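Local coordinates for protein glucose 1-dehydrogenase (PDB 2B5W) that catalyses the zinc-dependent oxidation of D-glucose and several other aldose sugars, using NADP(+) in preference to NAD(+) as electron acceptor, at residues A[113-117]-A[118-122]; A[164-168]-A[169-173]. The protein carries 1 engineered substitution. All blocks are in the same frame, centred on the assembly; numbering follows the deposited sequence. Where two conformers were deposited one is given.

In the fold
Following the chain from the N terminus, interaction 1 comes first: residues 113-122 leave strand 113-115, loop round through a classic beta bulge at Ile117-Val118 and run on through strand 119-120, within the GroES-like catalytic domain. The chain passes through strands 127-131 and 135-137 and along helix 149-164. Interaction 2, residues 164-173, closes the connection from the end of that helix to strand 175-179 of the parallel Rossmann-type sheet. The two local contacts lie in series, neither nesting nor crossing. Interactions 1 and 2 sit on opposite sides of the chain's centre, their nearest atoms about 20 Å apart. Interaction 1 lies near the substrate and zinc sites, interaction 2 at the subunit interface and a potassium site.

Interaction 1: residues A[113-117]-A[118-122]; sequences FERGI and VGAHG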
loop_
_atom_site.group_PDB
_atom_site.type_symbol
_atom_site.label_atom_id
_atom_site.label_comp_id
_atom_site.label_asym_id
_atom_site.label_seq_id
_atom_site.Cartn_x
_atom_site.Cartn_y
_atom_site.Cartn_z
ATOM N N PHE A 113 20.492 13.230 -7.408
ATOM C CA PHE A 113 21.402 12.372 -8.154
ATOM C C PHE A 113 21.634 11.086 -7.337
ATOM O O PHE A 113 21.527 11.094 -6.114
ATOM C CB PHE A 113 22.755 13.054 -8.305
ATOM C CG PHE A 113 22.759 14.290 -9.176
ATOM C CD1 PHE A 113 21.865 14.450 -10.225
ATOM C CD2 PHE A 113 23.737 15.251 -8.977
ATOM C CE1 PHE A 113 21.921 15.585 -11.048
ATOM C CE2 PHE A 113 23.779 16.412 -9.811
ATOM C CZ PHE A 113 22.888 16.537 -10.833
ATOM N N GLU A 114 21.972 10.006 -8.038
ATOM C CA GLU A 114 22.390 8.751 -7.418
ATOM C C GLU A 114 23.806 8.456 -7.889
ATOM O O GLU A 114 24.052 8.285 -9.062
ATOM C CB GLU A 114 21.448 7.590 -7.786
ATOM C CG GLU A 114 20.218 7.575 -6.895
ATOM C CD GLU A 114 19.148 6.585 -7.317
ATOM O OE1 GLU A 114 19.225 6.026 -8.428
ATOM O OE2 GLU A 114 18.204 6.384 -6.518
ATOM N N ARG A 115 24.723 8.405 -6.962
ATOM C CA ARG A 115 26.128 8.162 -7.280
ATOM C C ARG A 115 26.274 6.789 -7.948
ATOM O O ARG A 115 25.792 5.769 -7.446
ATOM C CB ARG A 115 26.969 8.280 -6.012
ATOM C CG ARG A 115 27.096 9.739 -5.531
ATOM C CD ARG A 115 28.309 10.115 -4.720
ATOM N NE ARG A 115 29.557 9.762 -5.397
ATOM C CZ ARG A 115 30.759 10.076 -4.960
ATOM N NH1 ARG A 115 30.921 10.793 -3.856
ATOM N NH2 ARG A 115 31.826 9.641 -5.633
ATOM N N GLY A 116 26.933 6.791 -9.113
ATOM C CA GLY A 116 27.149 5.592 -9.901
ATOM C C GLY A 116 25.995 5.201 -10.805
ATOM O O GLY A 116 26.047 4.179 -11.474
ATOM N N ILE A 117 24.924 5.985 -10.799
ATOM C CA ILE A 117 23.698 5.593 -11.472
ATOM C C ILE A 117 23.141 6.723 -12.335
ATOM O O ILE A 117 22.934 6.544 -13.530
ATOM C CB ILE A 117 22.658 5.115 -10.455
ATOM C CG1 ILE A 117 23.208 3.989 -9.621
ATOM C CG2 ILE A 117 21.389 4.644 -11.195
ATOM C CD1 ILE A 117 22.286 3.606 -8.442
ATOM N N VAL A 118 22.860 7.863 -11.718
ATOM C CA VAL A 118 22.340 9.009 -12.486
ATOM C C VAL A 118 22.842 10.347 -11.976
ATOM O O VAL A 118 22.630 10.738 -10.819
ATOM C CB VAL A 118 20.806 8.984 -12.571
ATOM C CG1 VAL A 118 20.157 8.894 -11.181
ATOM C CG2 VAL A 118 20.286 10.196 -13.367
ATOM N N GLY A 119 23.556 11.057 -12.838
ATOM C CA GLY A 119 23.946 12.420 -12.568
ATOM C C GLY A 119 25.210 12.667 -11.777
ATOM O O GLY A 119 25.684 13.809 -11.703
ATOM N N ALA A 120 25.793 11.603 -11.195
ATOM C CA ALA A 120 26.943 11.768 -10.319
ATOM C C ALA A 120 27.792 10.497 -10.380
ATOM O O ALA A 120 27.274 9.396 -10.381
ATOM C CB ALA A 120 26.518 12.063 -8.887
ATOM N N HIS A 121 29.094 10.676 -10.449
ATOM C CA HIS A 121 30.036 9.573 -10.441
ATOM C C HIS A 121 29.891 8.739 -9.176
ATOM O O HIS A 121 29.598 9.261 -8.114
ATOM C CB HIS A 121 31.460 10.081 -10.508
ATOM C CG HIS A 121 31.777 10.738 -11.805
ATOM N ND1 HIS A 121 31.582 10.101 -13.004
ATOM C CD2 HIS A 121 32.239 11.978 -12.089
ATOM C CE1 HIS A 121 31.932 10.924 -13.986
ATOM N NE2 HIS A 121 32.326 12.065 -13.460
ATOM N N GLY A 122 30.127 7.453 -9.364
ATOM C CA GLY A 122 30.016 6.461 -8.308
ATOM C C GLY A 122 31.309 6.296 -7.533
ATOM O O GLY A 122 32.133 7.218 -7.442
#
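Glu114 and Val118 pair their backbones in both directions, Glu114 N reaching Val118 O at 3.0 Å and Val118 N reaching Glu114 O at 2.9 Å. Ile117 and Val118 together face Glu114, a classic beta bulge; Ile117 N also donates to Glu114 O, so that carbonyl is gripped twice. Packing is tight at the glycines. Gly116 N bonds to Ala120 O at 2.9 Å and its CA lies 3.4 Å from Gly122 CA, where a side chain on Gly122 would collide with the opposing backbone. The Phe113 ring lies over Gly119, whose O sits above the ring centre and whose CA makes a CH-pi contact; a CB on Gly119 would strike the ring. Arg115, bent at chi3 (54°), turns the edge of its guanidinium to the chain, NE to His121 O (2.8 Å) and NH2 to Gly122 O (3.0 Å), the latter donor well above the carbonyl plane. With a leucine in place of Arg115, both carbonyls would lose these donors and the turn would probably be less firmly held here, although His121 and Gly122 keep their bonds to Val60. Val118 marks the looser side, its CG1 4.4 Å from Ile117 CG2. The carboxylate of Glu114, a substrate-binding residue, forms a salt bridge with Arg88. Strand 113-115 is the middle one of a small three-stranded sheet, bonded to Val87 and Arg89 on one flank, while Arg115 packs on strand 127-131 and Ile117 on helix 39-46, beside substrate-binding Thr40.

Interaction 2: residues A[164-168]-A[169-173]; sequences ASRSA and FDWDP. With K (potassium ion), chain E.
Two bends in Arg166, at chi2 (-63°) and chi3, shape its side chain so that CG meets Trp171 and the guanidinium meets Phe169. Phe169 places CG between its backbone N and carbonyl carbon (chi1 72°), bringing the ring alongside the arginine, and Trp171 holds CG anti to its backbone N (chi1 -173°), which sets the indole against Arg166 CG. Phe169 CE1 sits over one face of the guanidinium, toward its rim, 3.7 Å from Arg166 NH2, with the two planes steeply inclined. The aliphatic part of the same arginine covers Trp171: Arg166 CG lies 3.6 Å from CE3 of the indole in a CH-pi contact, and Pro173 CG covers the opposite indole face. The polar end of this buried arginine is well supplied. Its NE donates to Ser165 OG at 3.1 Å, and NH2 bonds to the carbonyls of Asn266 and Asn295.

Two overlapping type I turns shape the backbone. In the first, Ala164 O accepts both Ser167 N and, at 2.7 Å, Ser167 OG; in the second, Phe169 N makes a weak bond to Arg166 O. Beyond Trp171, Asp172 OD1 (2.7 Å) and Pro173 O (2.6 Å) bind a potassium ion whose other protein ligands are the carbonyls of Lys197 and Gly198. Together these contacts shape the link from helix 149-164 to strand 175-179: Arg166 and Trp171 pack against strand 267-271, Ser165 against strand 297-300, and Ser165 also meets Ser165 of the second subunit.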
loop_
_atom_site.group_PDB
_atom_site.type_symbol
_atom_site.label_atom_id
_atom_site.label_comp_id
_atom_site.label_asym_id
_atom_site.label_seq_id
_atom_site.Cartn_x
_atom_site.Cartn_y
_atom_site.Cartn_z
ATOM N N ALA A 164 4.809 -0.804 7.579
ATOM C CA ALA A 164 4.040 0.359 8.030
ATOM C C ALA A 164 2.610 0.292 7.512
ATOM O O ALA A 164 1.654 0.684 8.226
ATOM C CB ALA A 164 4.711 1.672 7.599
ATOM N N SER A 165 2.433 -0.174 6.276
ATOM C CA SER A 165 1.099 -0.284 5.702
ATOM C C SER A 165 0.170 -1.200 6.462
ATOM O O SER A 165 -1.049 -1.103 6.253
ATOM C CB SER A 165 1.125 -0.715 4.232
ATOM O OG SER A 165 1.308 -2.128 4.114
ATOM N N ARG A 166 0.717 -2.126 7.256
ATOM C CA ARG A 166 -0.063 -3.107 8.022
ATOM C C ARG A 166 -0.185 -2.693 9.500
ATOM O O ARG A 166 -0.697 -3.438 10.317
ATOM C CB ARG A 166 0.632 -4.498 7.956
ATOM C CG ARG A 166 0.943 -5.055 6.576
ATOM C CD ARG A 166 -0.295 -5.338 5.705
ATOM N NE ARG A 166 -0.871 -4.085 5.205
ATOM C CZ ARG A 166 -2.123 -3.974 4.787
ATOM N NH1 ARG A 166 -2.603 -2.779 4.425
ATOM N NH2 ARG A 166 -2.923 -5.036 4.760
ATOM N N SER A 167 0.291 -1.506 9.855
ATOM C CA SER A 167 0.426 -1.118 11.271
ATOM C C SER A 167 -0.858 -0.664 11.945
ATOM O O SER A 167 -0.850 -0.467 13.173
ATOM C CB SER A 167 1.520 -0.055 11.447
ATOM O OG SER A 167 1.220 1.182 10.809
ATOM N N ALA A 168 -1.925 -0.493 11.187
ATOM C CA ALA A 168 -3.220 -0.098 11.744
ATOM C C ALA A 168 -4.001 -1.281 12.326
ATOM O O ALA A 168 -5.041 -1.086 12.959
ATOM C CB ALA A 168 -4.048 0.668 10.714
ATOM N N PHE A 169 -3.518 -2.497 12.119
ATOM C CA PHE A 169 -4.159 -3.690 12.693
ATOM C C PHE A 169 -3.083 -4.630 13.266
ATOM O O PHE A 169 -1.894 -4.380 13.168
ATOM C CB PHE A 169 -5.106 -4.344 11.687
ATOM C CG PHE A 169 -4.421 -5.043 10.553
ATOM C CD1 PHE A 169 -3.880 -4.306 9.500
ATOM C CD2 PHE A 169 -4.339 -6.443 10.517
ATOM C CE1 PHE A 169 -3.237 -4.953 8.428
ATOM C CE2 PHE A 169 -3.732 -7.079 9.458
ATOM C CZ PHE A 169 -3.160 -6.354 8.424
ATOM N N ASP A 170 -3.529 -5.706 13.906
ATOM C CA ASP A 170 -2.628 -6.707 14.466
ATOM C C ASP A 170 -2.297 -7.712 13.360
ATOM O O ASP A 170 -3.073 -8.633 13.079
ATOM C CB ASP A 170 -3.255 -7.389 15.692
ATOM C CG ASP A 170 -2.297 -8.356 16.391
ATOM O OD1 ASP A 170 -1.085 -8.347 16.052
ATOM O OD2 ASP A 170 -2.664 -9.149 17.286
ATOM N N TRP A 171 -1.165 -7.491 12.696
ATOM C CA TRP A 171 -0.743 -8.334 11.600
ATOM C C TRP A 171 0.387 -9.213 12.153
ATOM O O TRP A 171 1.384 -8.720 12.692
ATOM C CB TRP A 171 -0.216 -7.474 10.457
ATOM C CG TRP A 171 0.128 -8.186 9.169
ATOM C CD1 TRP A 171 -0.683 -9.004 8.409
ATOM C CD2 TRP A 171 1.369 -8.104 8.467
ATOM N NE1 TRP A 171 -0.010 -9.443 7.299
ATOM C CE2 TRP A 171 1.250 -8.888 7.296
ATOM C CE3 TRP A 171 2.583 -7.447 8.713
ATOM C CZ2 TRP A 171 2.284 -9.044 6.401
ATOM C CZ3 TRP A 171 3.579 -7.592 7.828
ATOM C CH2 TRP A 171 3.425 -8.374 6.674
ATOM N N ASP A 172 0.214 -10.508 12.017
ATOM C CA ASP A 172 1.228 -11.461 12.500
ATOM C C ASP A 172 1.396 -12.524 11.395
ATOM O O ASP A 172 0.745 -13.586 11.407
ATOM C CB ASP A 172 0.793 -12.071 13.814
ATOM C CG ASP A 172 1.760 -13.110 14.325
ATOM O OD1 ASP A 172 2.949 -13.141 13.887
ATOM O OD2 ASP A 172 1.396 -13.949 15.176
ATOM N N PRO A 173 2.246 -12.221 10.431
ATOM C CA PRO A 173 2.389 -13.066 9.249
ATOM C C PRO A 173 3.196 -14.326 9.503
ATOM O O PRO A 173 4.054 -14.360 10.402
ATOM C CB PRO A 173 3.152 -12.170 8.281
ATOM C CG PRO A 173 3.958 -11.251 9.162
ATOM C CD PRO A 173 3.121 -11.035 10.350
HETATM K K K E . 4.873 -14.809 12.883
#